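Local atomic coordinates of hypothetical protein ST1066 (Sulfolobus tokodaii, PDB entry 2PJZ), a protein that probably binds and hydrolyses ATP as the nucleotide-binding subunit of an ABC transporter, perhaps one that moves cobalt. Residues 19-24 against 197-202; 37-42 against 181-186; 206-211 against 226-231. One frame throughout, in Å; residues are numbered along the deposited sequence. Where two conformers were deposited one is given.

Interaction 1. Residues 19-24 against 197-202; sequences FSLENI and YFLVGN
L21 and L199 meet through their methyl groups where the antiparallel sheet of an ABC-type ATPase domain lies against its mixed P-loop sheet. Strand 17-28 is an outer strand of the first. Strand 195-200 runs inside the second, between strands 32-36 and 203-209. The close-packed part is apolar and buried. CD1 of L199 is the shared atom. It lies 4.2 Å from L21 CD2 and 4.3 Å from I24 CD1. L199 has CG anti to its own N (chi1 -171°), which carries the branch out toward strand 17-28. L204 and I35 of the mixed sheet and L11 and L4 of strand 2-11 pack around these three side chains. A G1 beta bulge at N23-I24, opposite V7, bends the strand here.

The other end of the contact is looser and wet. No direct hydrogen bond joins the two segments there. N202, in the turn after strand 195-200, is exposed and works through two waters. One accepts a hydrogen bond from N202 ND2 and donates to S20 O. The other accepts from E22 N at 2.9 Å and lies 2.6 Å from N202 O, to which it can donate. F19 lies at the exposed rim of this side. Its ring and the N202 amide are turned 60° apart, and the amide nitrogen comes in at the ring edge, not over a face. The closest direct approach between the segments is F19 CZ to N202 ND2, 3.2 Å.

Interaction 2. Residues 37-42 against 181-186; sequences GPNGSG and VTHELD. With SO4 (sulfate ion), chain C.
H183 has its CG between the backbone N and the carbonyl carbon (chi1 71°), and N39 has its CG anti to the carbonyl carbon (chi1 -87°). These rotations bring the N39 amide over one face of the imidazole. ND2 stands 3.9 Å above the ring plane, over its centre. The amide is tilted by 49° to the ring, so this is not a flat stack. OD1 reaches the ring at CD2, 3.4 Å away. The opposite face carries E184 CG, and H183 is thus held between the two. Its NE2 is hydrogen-bonded to E157. With an alanine at H183, the N39 amide is likely to lose the ring it lies over and E157 its partner.

The backbones are tied more lightly. G37 N gives a weak hydrogen bond to T182 O at 3.3 Å. G37 O lies 3.4 Å from H183 CA in a CH...O contact. T182 OG1 accepts from E184 N, an ST turn, and also bonds E154.

Residues 37-42 fit a P-loop (Walker A), the family's phosphate-binding loop. The P38-S41 type II turn and the helix N-terminus after it direct N-H groups at a sulfate, probably from the crystallisation liquor. G40 N donates to sulfate O4 at 2.8 Å, and G42 N, at the N-cap, to O1 at 3.0 Å. N39 OD1, 3.7 Å from sulfate O4, lies between the anion and H183, which does not touch it. H183 is consistent with the switch (H-loop) histidine that in relatives contacts the gamma-phosphate. With K43 and T44 side-chain bonds added, these N-H donors suit an ATP phosphate.

Interaction 3. Residues 206-211 against 226-231; sequences GPISVS and ALLVLD
I208 and L227 cross at about a right angle, while I208 and L228 meet more aslant. I208 points its side chain at strand 228-232, and its two branches serve different partners. With CG1 anti to the backbone N (chi1 -178°) and the chain extended, CD1 reaches the CB of L227 at 3.7 Å. The other branch, CG2, faces L228 CD2 at 4.1 Å. I208 is buried, and it takes up much of the apolar surface between the two segments.

L228 has CG anti to its N as well, and its forked end comes down over G206. CD1 lies 3.8 Å from G206 CA, and CD2 is 3.9 Å from the same atom. The leucine methyls thus rest directly on the main chain. A cis peptide follows, between G206 and P207.

No hydrogen bond joins the segments. The strand axes stay 8.1 Å apart at closest, with directions 142° apart. This is apolar contact between two sheets, not pairing within one. A classic beta bulge lies at L227-L228, opposite I239 of strand 235-241. Strand 203-209 is an outermost strand of the mixed P-loop sheet, beside strand 195-200. Strand 228-232 edges the small antiparallel sheet, beside strand 235-241. F198 and I239 add to the apolar layer, and helix 210-214 flanks it, with L213 on I208 and E212 on L227.

All three contacts reach the mixed P-loop sheet. Interaction 2 holds the phosphate-binding loop at the C-terminal ends of its parallel strands. Interactions 1 and 3 dock two antiparallel sheets onto it. Interaction 1 touches interaction 2 directly: L199 CD2 lies 3.5 Å from S41 O, and L21 CD2 lies 3.6 Å from the same oxygen. The apolar part of interaction 1 therefore backs the sulfate-binding turn. Interactions 1 and 3 join through neighbouring strands 195-200 and 203-209. Y197 CE1 is 3.5 Å from P207 N, and F198 packs on L228 and L230. Interactions 2 and 3 do not touch, with nearest atoms about 8 Å apart. Interaction 3 makes no contact with the sulfate.

Interaction 1. Residues 19-24 against 197-202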
ATOM      1  N   PHE A  19      19.065  -9.706  -6.467  1.00 13.55           N
ATOM      2  CA  PHE A  19      18.516  -9.587  -5.129  1.00 13.89           C
ATOM      3  C   PHE A  19      17.000  -9.743  -5.234  1.00 12.50           C
ATOM      4  O   PHE A  19      16.387  -9.083  -6.064  1.00 11.04           O
ATOM      5  CB  PHE A  19      18.792  -8.229  -4.510  1.00 15.37           C
ATOM      6  CG  PHE A  19      18.273  -8.145  -3.136  1.00 19.27           C
ATOM      7  CD1 PHE A  19      18.919  -8.827  -2.109  1.00 22.98           C
ATOM      8  CD2 PHE A  19      17.076  -7.491  -2.874  1.00 21.06           C
ATOM      9  CE1 PHE A  19      18.388  -8.807  -0.813  1.00 26.91           C
ATOM     10  CE2 PHE A  19      16.552  -7.459  -1.589  1.00 21.37           C
ATOM     11  CZ  PHE A  19      17.197  -8.119  -0.566  1.00 22.72           C
ATOM     12  N   SER A  20      16.419 -10.585  -4.376  1.00 12.17           N
ATOM     13  CA  SER A  20      14.985 -10.848  -4.469  0.50 12.24           C
ATOM     14  C   SER A  20      14.328 -10.911  -3.094  1.00 12.78           C
ATOM     15  O   SER A  20      15.000 -11.059  -2.082  1.00 14.15           O
ATOM     16  CB  SER A  20      14.726 -12.155  -5.224  0.50 12.97           C
ATOM     17  OG  SER A  20      15.466 -13.215  -4.657  0.50 11.25           O
ATOM     18  N   LEU A  21      13.010 -10.758  -3.085  1.00 11.89           N
ATOM     19  CA  LEU A  21      12.165 -11.137  -1.964  1.00 12.00           C
ATOM     20  C   LEU A  21      11.861 -12.615  -2.167  1.00 11.55           C
ATOM     21  O   LEU A  21      11.610 -13.062  -3.305  1.00 10.79           O
ATOM     22  CB  LEU A  21      10.847 -10.369  -2.022  1.00 13.44           C
ATOM     23  CG  LEU A  21      10.911  -8.863  -1.810  1.00 15.65           C
ATOM     24  CD1 LEU A  21       9.541  -8.230  -1.942  1.00 16.64           C
ATOM     25  CD2 LEU A  21      11.422  -8.646  -0.408  1.00 21.03           C
ATOM     26  N   GLU A  22      11.918 -13.401  -1.100  1.00 10.37           N
ATOM     27  CA  GLU A  22      11.545 -14.808  -1.226  1.00 11.45           C
ATOM     28  C   GLU A  22      10.633 -15.188  -0.069  1.00 11.43           C
ATOM     29  O   GLU A  22      10.632 -14.509   0.972  1.00  9.28           O
ATOM     30  CB  GLU A  22      12.780 -15.731  -1.221  1.00 12.89           C
ATOM     31  CG  GLU A  22      13.791 -15.431  -2.317  1.00 16.80           C
ATOM     32  CD  GLU A  22      13.343 -15.863  -3.708  1.00 22.06           C
ATOM     33  OE1 GLU A  22      12.388 -16.665  -3.839  1.00 25.61           O
ATOM     34  OE2 GLU A  22      13.980 -15.404  -4.675  1.00 23.49           O
ATOM     35  N   ASN A  23       9.872 -16.260  -0.260  1.00 11.05           N
ATOM     36  CA  ASN A  23       9.059 -16.854   0.806  1.00 13.20           C
ATOM     37  C   ASN A  23       8.106 -15.831   1.453  1.00 11.82           C
ATOM     38  O   ASN A  23       7.956 -15.756   2.693  1.00 12.21           O
ATOM     39  CB  ASN A  23       9.980 -17.501   1.865  1.00 13.78           C
ATOM     40  CG  ASN A  23      11.052 -18.382   1.246  1.00 16.98           C
ATOM     41  OD1 ASN A  23      12.262 -18.140   1.447  1.00 21.51           O
ATOM     42  ND2 ASN A  23      10.640 -19.378   0.483  1.00 18.06           N
ATOM     43  N   ILE A  24       7.473 -15.014   0.618  1.00 10.07           N
ATOM     44  CA  ILE A  24       6.548 -14.011   1.132  1.00 10.16           C
ATOM     45  C   ILE A  24       5.202 -14.676   1.290  1.00 11.30           C
ATOM     46  O   ILE A  24       4.632 -15.175   0.305  1.00 11.29           O
ATOM     47  CB  ILE A  24       6.434 -12.760   0.234  1.00 10.11           C
ATOM     48  CG1 ILE A  24       7.814 -12.084   0.067  1.00  7.80           C
ATOM     49  CG2 ILE A  24       5.328 -11.750   0.769  1.00 10.33           C
ATOM     50  CD1 ILE A  24       8.516 -11.596   1.393  1.00 11.00           C
ATOM     51  N   TYR A 197       1.901  -4.650   8.770  1.00 11.37           N
ATOM     52  CA  TYR A 197       3.021  -5.554   8.630  1.00 11.09           C
ATOM     53  C   TYR A 197       4.241  -4.714   8.242  1.00 11.14           C
ATOM     54  O   TYR A 197       4.097  -3.676   7.633  1.00 11.71           O
ATOM     55  CB  TYR A 197       2.760  -6.532   7.488  1.00 11.63           C
ATOM     56  CG  TYR A 197       1.643  -7.498   7.780  1.00 11.04           C
ATOM     57  CD1 TYR A 197       1.934  -8.787   8.210  1.00 14.02           C
ATOM     58  CD2 TYR A 197       0.309  -7.115   7.633  1.00 13.03           C
ATOM     59  CE1 TYR A 197       0.916  -9.712   8.495  1.00 15.63           C
ATOM     60  CE2 TYR A 197      -0.734  -8.023   7.916  1.00 13.75           C
ATOM     61  CZ  TYR A 197      -0.397  -9.324   8.342  1.00 16.18           C
ATOM     62  OH  TYR A 197      -1.371 -10.245   8.652  1.00 15.75           O
ATOM     63  N   PHE A 198       5.419  -5.162   8.649  1.00 12.01           N
ATOM     64  CA  PHE A 198       6.685  -4.577   8.205  1.00 12.48           C
ATOM     65  C   PHE A 198       7.311  -5.456   7.118  1.00 13.28           C
ATOM     66  O   PHE A 198       7.400  -6.660   7.282  1.00 14.27           O
ATOM     67  CB  PHE A 198       7.666  -4.544   9.383  1.00 12.62           C
ATOM     68  CG  PHE A 198       7.307  -3.520  10.411  1.00 13.51           C
ATOM     69  CD1 PHE A 198       7.824  -2.214  10.320  1.00 13.83           C
ATOM     70  CD2 PHE A 198       6.444  -3.850  11.456  1.00 14.77           C
ATOM     71  CE1 PHE A 198       7.499  -1.245  11.280  1.00 18.05           C
ATOM     72  CE2 PHE A 198       6.125  -2.889  12.430  1.00 17.38           C
ATOM     73  CZ  PHE A 198       6.644  -1.589  12.337  1.00 15.29           C
ATOM     74  N   LEU A 199       7.752  -4.844   6.027  1.00 13.06           N
ATOM     75  CA  LEU A 199       8.593  -5.571   5.059  1.00 14.05           C
ATOM     76  C   LEU A 199      10.035  -5.234   5.452  1.00 15.13           C
ATOM     77  O   LEU A 199      10.538  -4.180   5.058  1.00 15.84           O
ATOM     78  CB  LEU A 199       8.273  -5.123   3.625  1.00 12.97           C
ATOM     79  CG  LEU A 199       8.890  -5.900   2.446  1.00 13.45           C
ATOM     80  CD1 LEU A 199       8.582  -7.408   2.490  1.00 13.97           C
ATOM     81  CD2 LEU A 199       8.396  -5.298   1.183  1.00 12.47           C
ATOM     82  N   VAL A 200      10.654  -6.131   6.223  1.00 17.90           N
ATOM     83  CA  VAL A 200      12.079  -6.045   6.672  1.00 21.40           C
ATOM     84  C   VAL A 200      12.625  -7.434   6.953  1.00 21.27           C
ATOM     85  O   VAL A 200      11.876  -8.363   7.160  1.00 23.23           O
ATOM     86  CB  VAL A 200      12.266  -5.208   7.987  1.00 22.15           C
ATOM     87  CG1 VAL A 200      12.135  -3.729   7.702  1.00 25.93           C
ATOM     88  CG2 VAL A 200      11.286  -5.654   9.066  1.00 22.23           C
ATOM     89  N   GLY A 201      13.945  -7.588   6.988  1.00 24.51           N
ATOM     90  CA  GLY A 201      14.534  -8.903   7.258  1.00 26.07           C
ATOM     91  C   GLY A 201      14.191  -9.850   6.140  1.00 28.05           C
ATOM     92  O   GLY A 201      13.963 -11.054   6.354  1.00 29.16           O
ATOM     93  N   ASN A 202      14.075  -9.282   4.938  1.00 28.62           N
ATOM     94  CA  ASN A 202      13.725 -10.053   3.761  1.00 29.07           C
ATOM     95  C   ASN A 202      12.435 -10.862   4.029  1.00 28.87           C
ATOM     96  O   ASN A 202      12.242 -11.967   3.533  1.00 30.36           O
ATOM     97  CB  ASN A 202      14.981 -10.887   3.310  1.00 29.08           C
ATOM     98  CG  ASN A 202      16.291  -9.996   3.068  1.00 29.43           C
ATOM     99  OD1 ASN A 202      17.379 -10.311   3.548  1.00 30.85           O
ATOM    100  ND2 ASN A 202      16.156  -8.921   2.335  1.00 27.63           N
TER
HETATM  101  O   HOH W   1      14.394  -8.962   0.381  1.00 45.50           O
HETATM  102  O   HOH W   2      13.279 -12.472   1.255  1.00 21.11           O

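Interaction 2. Residues 37-42 against 181-186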
ATOM      1  N   GLY A  37       7.414  -0.242   4.906  1.00 14.84           N
ATOM      2  CA  GLY A  37       8.763  -0.700   4.585  1.00 16.79           C
ATOM      3  C   GLY A  37       9.518   0.495   4.068  1.00 17.98           C
ATOM      4  O   GLY A  37       8.908   1.373   3.472  1.00 17.81           O
ATOM      5  N   PRO A  38      10.847   0.511   4.276  1.00 19.33           N
ATOM      6  CA  PRO A  38      11.682   1.558   3.694  1.00 19.80           C
ATOM      7  C   PRO A  38      11.605   1.597   2.189  1.00 20.19           C
ATOM      8  O   PRO A  38      11.240   0.596   1.540  1.00 19.90           O
ATOM      9  CB  PRO A  38      13.106   1.187   4.159  1.00 20.17           C
ATOM     10  CG  PRO A  38      13.044  -0.173   4.663  1.00 21.01           C
ATOM     11  CD  PRO A  38      11.623  -0.443   5.091  1.00 18.45           C
ATOM     12  N   ASN A  39      11.960   2.749   1.628  1.00 20.37           N
ATOM     13  CA  ASN A  39      12.106   2.865   0.205  1.00 20.95           C
ATOM     14  C   ASN A  39      13.082   1.767  -0.209  1.00 19.49           C
ATOM     15  O   ASN A  39      14.036   1.455   0.519  1.00 19.22           O
ATOM     16  CB  ASN A  39      12.562   4.280  -0.215  1.00 22.10           C
ATOM     17  CG  ASN A  39      11.382   5.240  -0.414  1.00 28.08           C
ATOM     18  OD1 ASN A  39      10.255   4.812  -0.701  1.00 33.30           O
ATOM     19  ND2 ASN A  39      11.640   6.543  -0.269  1.00 32.72           N
ATOM     20  N   GLY A  40      12.776   1.100  -1.311  1.00 17.75           N
ATOM     21  CA  GLY A  40      13.656   0.043  -1.812  1.00 17.55           C
ATOM     22  C   GLY A  40      13.412  -1.362  -1.299  1.00 16.41           C
ATOM     23  O   GLY A  40      14.072  -2.308  -1.735  1.00 17.29           O
ATOM     24  N   SER A  41      12.454  -1.537  -0.390  1.00 13.52           N
ATOM     25  CA  SER A  41      12.265  -2.833   0.235  1.00 12.75           C
ATOM     26  C   SER A  41      11.489  -3.831  -0.681  1.00 11.58           C
ATOM     27  O   SER A  41      11.473  -5.019  -0.413  1.00 11.86           O
ATOM     28  CB  SER A  41      11.545  -2.701   1.582  1.00 11.93           C
ATOM     29  OG  SER A  41      10.301  -2.042   1.403  1.00 16.43           O
ATOM     30  N   GLY A  42      10.853  -3.332  -1.731  1.00 11.34           N
ATOM     31  CA  GLY A  42      10.084  -4.183  -2.625  1.00 11.08           C
ATOM     32  C   GLY A  42       8.566  -4.054  -2.467  1.00 13.12           C
ATOM     33  O   GLY A  42       7.833  -4.827  -3.096  1.00 12.14           O
ATOM     34  N   VAL A 181       0.317   0.276   0.808  1.00 12.29           N
ATOM     35  CA  VAL A 181       1.739   0.271   1.101  1.00 12.86           C
ATOM     36  C   VAL A 181       2.300   1.685   1.236  1.00 13.69           C
ATOM     37  O   VAL A 181       1.936   2.566   0.473  1.00 13.11           O
ATOM     38  CB  VAL A 181       2.599  -0.561   0.078  1.00 12.89           C
ATOM     39  CG1 VAL A 181       1.976  -1.948  -0.178  1.00 12.16           C
ATOM     40  CG2 VAL A 181       2.801   0.170  -1.220  1.00 14.01           C
ATOM     41  N   THR A 182       3.207   1.870   2.202  1.00 15.55           N
ATOM     42  CA  THR A 182       3.792   3.195   2.454  1.00 16.82           C
ATOM     43  C   THR A 182       5.082   3.135   3.235  1.00 17.08           C
ATOM     44  O   THR A 182       5.300   2.206   4.039  1.00 16.78           O
ATOM     45  CB  THR A 182       2.791   4.136   3.195  1.00 17.63           C
ATOM     46  OG1 THR A 182       3.338   5.468   3.243  1.00 17.76           O
ATOM     47  CG2 THR A 182       2.513   3.618   4.623  1.00 16.59           C
ATOM     48  N   HIS A 183       5.943   4.140   3.012  1.00 18.05           N
ATOM     49  CA  HIS A 183       7.154   4.299   3.809  1.00 19.95           C
ATOM     50  C   HIS A 183       6.964   5.441   4.841  1.00 21.99           C
ATOM     51  O   HIS A 183       7.828   5.668   5.695  1.00 22.20           O
ATOM     52  CB  HIS A 183       8.366   4.585   2.897  1.00 19.97           C
ATOM     53  CG  HIS A 183       8.349   5.944   2.269  1.00 21.46           C
ATOM     54  ND1 HIS A 183       8.974   7.033   2.841  1.00 24.88           N
ATOM     55  CD2 HIS A 183       7.794   6.395   1.117  1.00 22.29           C
ATOM     56  CE1 HIS A 183       8.797   8.097   2.078  1.00 23.22           C
ATOM     57  NE2 HIS A 183       8.083   7.743   1.028  1.00 24.66           N
ATOM     58  N   GLU A 184       5.844   6.147   4.723  1.00 23.17           N
ATOM     59  CA  GLU A 184       5.551   7.357   5.505  1.00 25.90           C
ATOM     60  C   GLU A 184       4.865   7.093   6.845  1.00 26.19           C
ATOM     61  O   GLU A 184       3.761   6.588   6.902  1.00 27.86           O
ATOM     62  CB  GLU A 184       4.690   8.311   4.678  1.00 25.77           C
ATOM     63  CG  GLU A 184       5.256   8.502   3.302  1.00 27.92           C
ATOM     64  CD  GLU A 184       4.639   9.656   2.595  1.00 31.05           C
ATOM     65  OE1 GLU A 184       3.435   9.574   2.286  1.00 32.65           O
ATOM     66  OE2 GLU A 184       5.371  10.635   2.329  1.00 31.39           O
ATOM     67  N   LEU A 185       5.531   7.455   7.921  1.00 27.17           N
ATOM     68  CA  LEU A 185       5.050   7.116   9.249  1.00 27.40           C
ATOM     69  C   LEU A 185       4.093   8.172   9.795  1.00 28.30           C
ATOM     70  O   LEU A 185       3.310   7.891  10.702  1.00 27.88           O
ATOM     71  CB  LEU A 185       6.244   6.933  10.194  1.00 27.77           C
ATOM     72  CG  LEU A 185       7.262   5.844   9.869  1.00 27.59           C
ATOM     73  CD1 LEU A 185       8.473   6.020  10.744  1.00 27.53           C
ATOM     74  CD2 LEU A 185       6.691   4.425  10.027  1.00 26.55           C
ATOM     75  N   ASP A 186       4.148   9.380   9.227  1.00 28.69           N
ATOM     76  CA  ASP A 186       3.329  10.503   9.697  1.00 30.12           C
ATOM     77  C   ASP A 186       1.832  10.336   9.395  1.00 30.11           C
ATOM     78  O   ASP A 186       0.998  11.121   9.856  1.00 30.52           O
ATOM     79  CB  ASP A 186       3.890  11.845   9.166  1.00 30.49           C
ATOM     80  CG  ASP A 186       3.791  11.993   7.630  1.00 33.46           C
ATOM     81  OD1 ASP A 186       3.307  11.068   6.935  1.00 36.77           O
ATOM     82  OD2 ASP A 186       4.197  13.068   7.107  1.00 35.20           O
TER
HETATM   83  S   SO4 C 502       9.614   0.134  -2.346  1.00 23.51           S
HETATM   84  O1  SO4 C 502      10.454  -0.735  -3.214  1.00 21.96           O
HETATM   85  O2  SO4 C 502       8.310   0.315  -3.008  1.00 23.25           O
HETATM   86  O3  SO4 C 502       9.376  -0.445  -1.036  1.00 18.08           O
HETATM   87  O4  SO4 C 502      10.189   1.456  -2.236  1.00 24.47           O

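Interaction 3. Residues 206-211 against 226-231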
ATOM      1  N   GLY A 206       4.489  -9.474  11.058  1.00 16.75           N
ATOM      2  CA  GLY A 206       3.297  -8.900  11.666  1.00 16.72           C
ATOM      3  C   GLY A 206       2.256  -9.998  11.786  1.00 17.19           C
ATOM      4  O   GLY A 206       2.601 -11.161  11.643  1.00 17.09           O
ATOM      5  N   PRO A 207       0.989  -9.638  12.020  1.00 16.74           N
ATOM      6  CA  PRO A 207       0.452  -8.286  12.055  1.00 16.77           C
ATOM      7  C   PRO A 207       0.663  -7.578  13.418  1.00 16.50           C
ATOM      8  O   PRO A 207       0.958  -8.236  14.404  1.00 16.02           O
ATOM      9  CB  PRO A 207      -1.039  -8.508  11.796  1.00 17.20           C
ATOM     10  CG  PRO A 207      -1.311  -9.830  12.433  1.00 17.71           C
ATOM     11  CD  PRO A 207      -0.066 -10.652  12.217  1.00 17.78           C
ATOM     12  N   ILE A 208       0.542  -6.262  13.429  1.00 16.20           N
ATOM     13  CA  ILE A 208       0.471  -5.505  14.692  1.00 15.88           C
ATOM     14  C   ILE A 208      -0.589  -4.430  14.553  1.00 15.89           C
ATOM     15  O   ILE A 208      -0.761  -3.841  13.478  1.00 15.84           O
ATOM     16  CB  ILE A 208       1.858  -4.931  15.121  1.00 16.15           C
ATOM     17  CG1 ILE A 208       1.753  -4.187  16.472  1.00 16.74           C
ATOM     18  CG2 ILE A 208       2.447  -3.991  14.059  1.00 17.57           C
ATOM     19  CD1 ILE A 208       3.118  -3.738  17.006  1.00 16.65           C
ATOM     20  N   SER A 209      -1.347  -4.183  15.616  1.00 14.15           N
ATOM     21  CA  SER A 209      -2.308  -3.090  15.587  1.00 15.45           C
ATOM     22  C   SER A 209      -1.564  -1.762  15.398  1.00 16.11           C
ATOM     23  O   SER A 209      -0.575  -1.501  16.117  1.00 16.24           O
ATOM     24  CB  SER A 209      -3.075  -3.055  16.913  1.00 15.64           C
ATOM     25  OG  SER A 209      -3.805  -1.849  17.010  1.00 19.69           O
ATOM     26  N   VAL A 210      -2.035  -0.927  14.473  1.00 15.93           N
ATOM     27  CA  VAL A 210      -1.439   0.403  14.311  1.00 16.65           C
ATOM     28  C   VAL A 210      -1.674   1.240  15.594  1.00 17.44           C
ATOM     29  O   VAL A 210      -0.790   1.978  16.040  1.00 17.54           O
ATOM     30  CB  VAL A 210      -1.981   1.125  13.098  1.00 16.60           C
ATOM     31  CG1 VAL A 210      -1.524   2.541  13.089  1.00 15.88           C
ATOM     32  CG2 VAL A 210      -1.455   0.440  11.796  1.00 15.86           C
ATOM     33  N   SER A 211      -2.842   1.079  16.206  1.00 19.06           N
ATOM     34  CA  SER A 211      -3.132   1.782  17.473  1.00 19.59           C
ATOM     35  C   SER A 211      -2.038   1.486  18.483  1.00 20.07           C
ATOM     36  O   SER A 211      -1.518   2.405  19.129  1.00 22.78           O
ATOM     37  CB  SER A 211      -4.523   1.396  18.029  1.00 20.48           C
ATOM     38  OG  SER A 211      -4.746   2.022  19.296  1.00 23.22           O
ATOM     39  N   ALA A 226       6.557  -8.490  24.180  1.00 35.46           N
ATOM     40  CA  ALA A 226       6.579  -7.658  22.962  1.00 32.50           C
ATOM     41  C   ALA A 226       5.296  -7.785  22.128  1.00 30.57           C
ATOM     42  O   ALA A 226       4.745  -8.870  22.004  1.00 31.19           O
ATOM     43  CB  ALA A 226       7.804  -7.994  22.130  1.00 32.46           C
ATOM     44  N   LEU A 227       4.806  -6.679  21.575  1.00 27.99           N
ATOM     45  CA  LEU A 227       3.672  -6.734  20.654  1.00 26.30           C
ATOM     46  C   LEU A 227       4.080  -7.442  19.358  1.00 25.73           C
ATOM     47  O   LEU A 227       3.279  -8.157  18.732  1.00 25.02           O
ATOM     48  CB  LEU A 227       3.169  -5.334  20.336  1.00 26.28           C
ATOM     49  CG  LEU A 227       2.492  -4.495  21.420  1.00 26.08           C
ATOM     50  CD1 LEU A 227       2.705  -3.028  21.080  1.00 24.44           C
ATOM     51  CD2 LEU A 227       0.985  -4.811  21.515  1.00 24.58           C
ATOM     52  N   LEU A 228       5.330  -7.231  18.953  1.00 23.76           N
ATOM     53  CA  LEU A 228       5.869  -7.907  17.770  1.00 23.09           C
ATOM     54  C   LEU A 228       7.380  -7.946  17.848  1.00 23.03           C
ATOM     55  O   LEU A 228       7.999  -6.945  18.191  1.00 22.92           O
ATOM     56  CB  LEU A 228       5.433  -7.161  16.496  1.00 22.78           C
ATOM     57  CG  LEU A 228       5.917  -7.702  15.138  1.00 22.18           C
ATOM     58  CD1 LEU A 228       5.319  -9.079  14.879  1.00 19.81           C
ATOM     59  CD2 LEU A 228       5.517  -6.728  14.023  1.00 20.90           C
ATOM     60  N   VAL A 229       7.965  -9.098  17.531  1.00 22.87           N
ATOM     61  CA  VAL A 229       9.419  -9.214  17.432  1.00 24.09           C
ATOM     62  C   VAL A 229       9.849  -9.344  15.963  1.00 23.79           C
ATOM     63  O   VAL A 229       9.427 -10.260  15.274  1.00 24.06           O
ATOM     64  CB  VAL A 229       9.983 -10.397  18.250  1.00 24.27           C
ATOM     65  CG1 VAL A 229      11.519 -10.436  18.153  1.00 24.05           C
ATOM     66  CG2 VAL A 229       9.537 -10.282  19.755  1.00 25.15           C
ATOM     67  N   LEU A 230      10.670  -8.408  15.504  1.00 23.85           N
ATOM     68  CA  LEU A 230      11.194  -8.429  14.132  1.00 24.41           C
ATOM     69  C   LEU A 230      12.553  -9.096  14.065  1.00 25.92           C
ATOM     70  O   LEU A 230      13.443  -8.744  14.821  1.00 26.63           O
ATOM     71  CB  LEU A 230      11.349  -7.006  13.597  1.00 22.94           C
ATOM     72  CG  LEU A 230      10.118  -6.103  13.552  1.00 22.56           C
ATOM     73  CD1 LEU A 230      10.551  -4.717  13.173  1.00 18.24           C
ATOM     74  CD2 LEU A 230       9.085  -6.667  12.563  1.00 22.45           C
ATOM     75  N   ASP A 231      12.708 -10.041  13.142  1.00 28.05           N
ATOM     76  CA  ASP A 231      14.014 -10.630  12.797  1.00 30.31           C
ATOM     77  C   ASP A 231      14.696  -9.848  11.658  1.00 31.57           C
ATOM     78  O   ASP A 231      14.109  -9.712  10.577  1.00 31.53           O
ATOM     79  CB  ASP A 231      13.793 -12.092  12.404  1.00 30.45           C
ATOM     80  CG  ASP A 231      12.993 -12.861  13.447  1.00 32.77           C
ATOM     81  OD1 ASP A 231      13.350 -12.802  14.646  1.00 39.30           O
ATOM     82  OD2 ASP A 231      12.006 -13.531  13.099  1.00 36.11           O
TER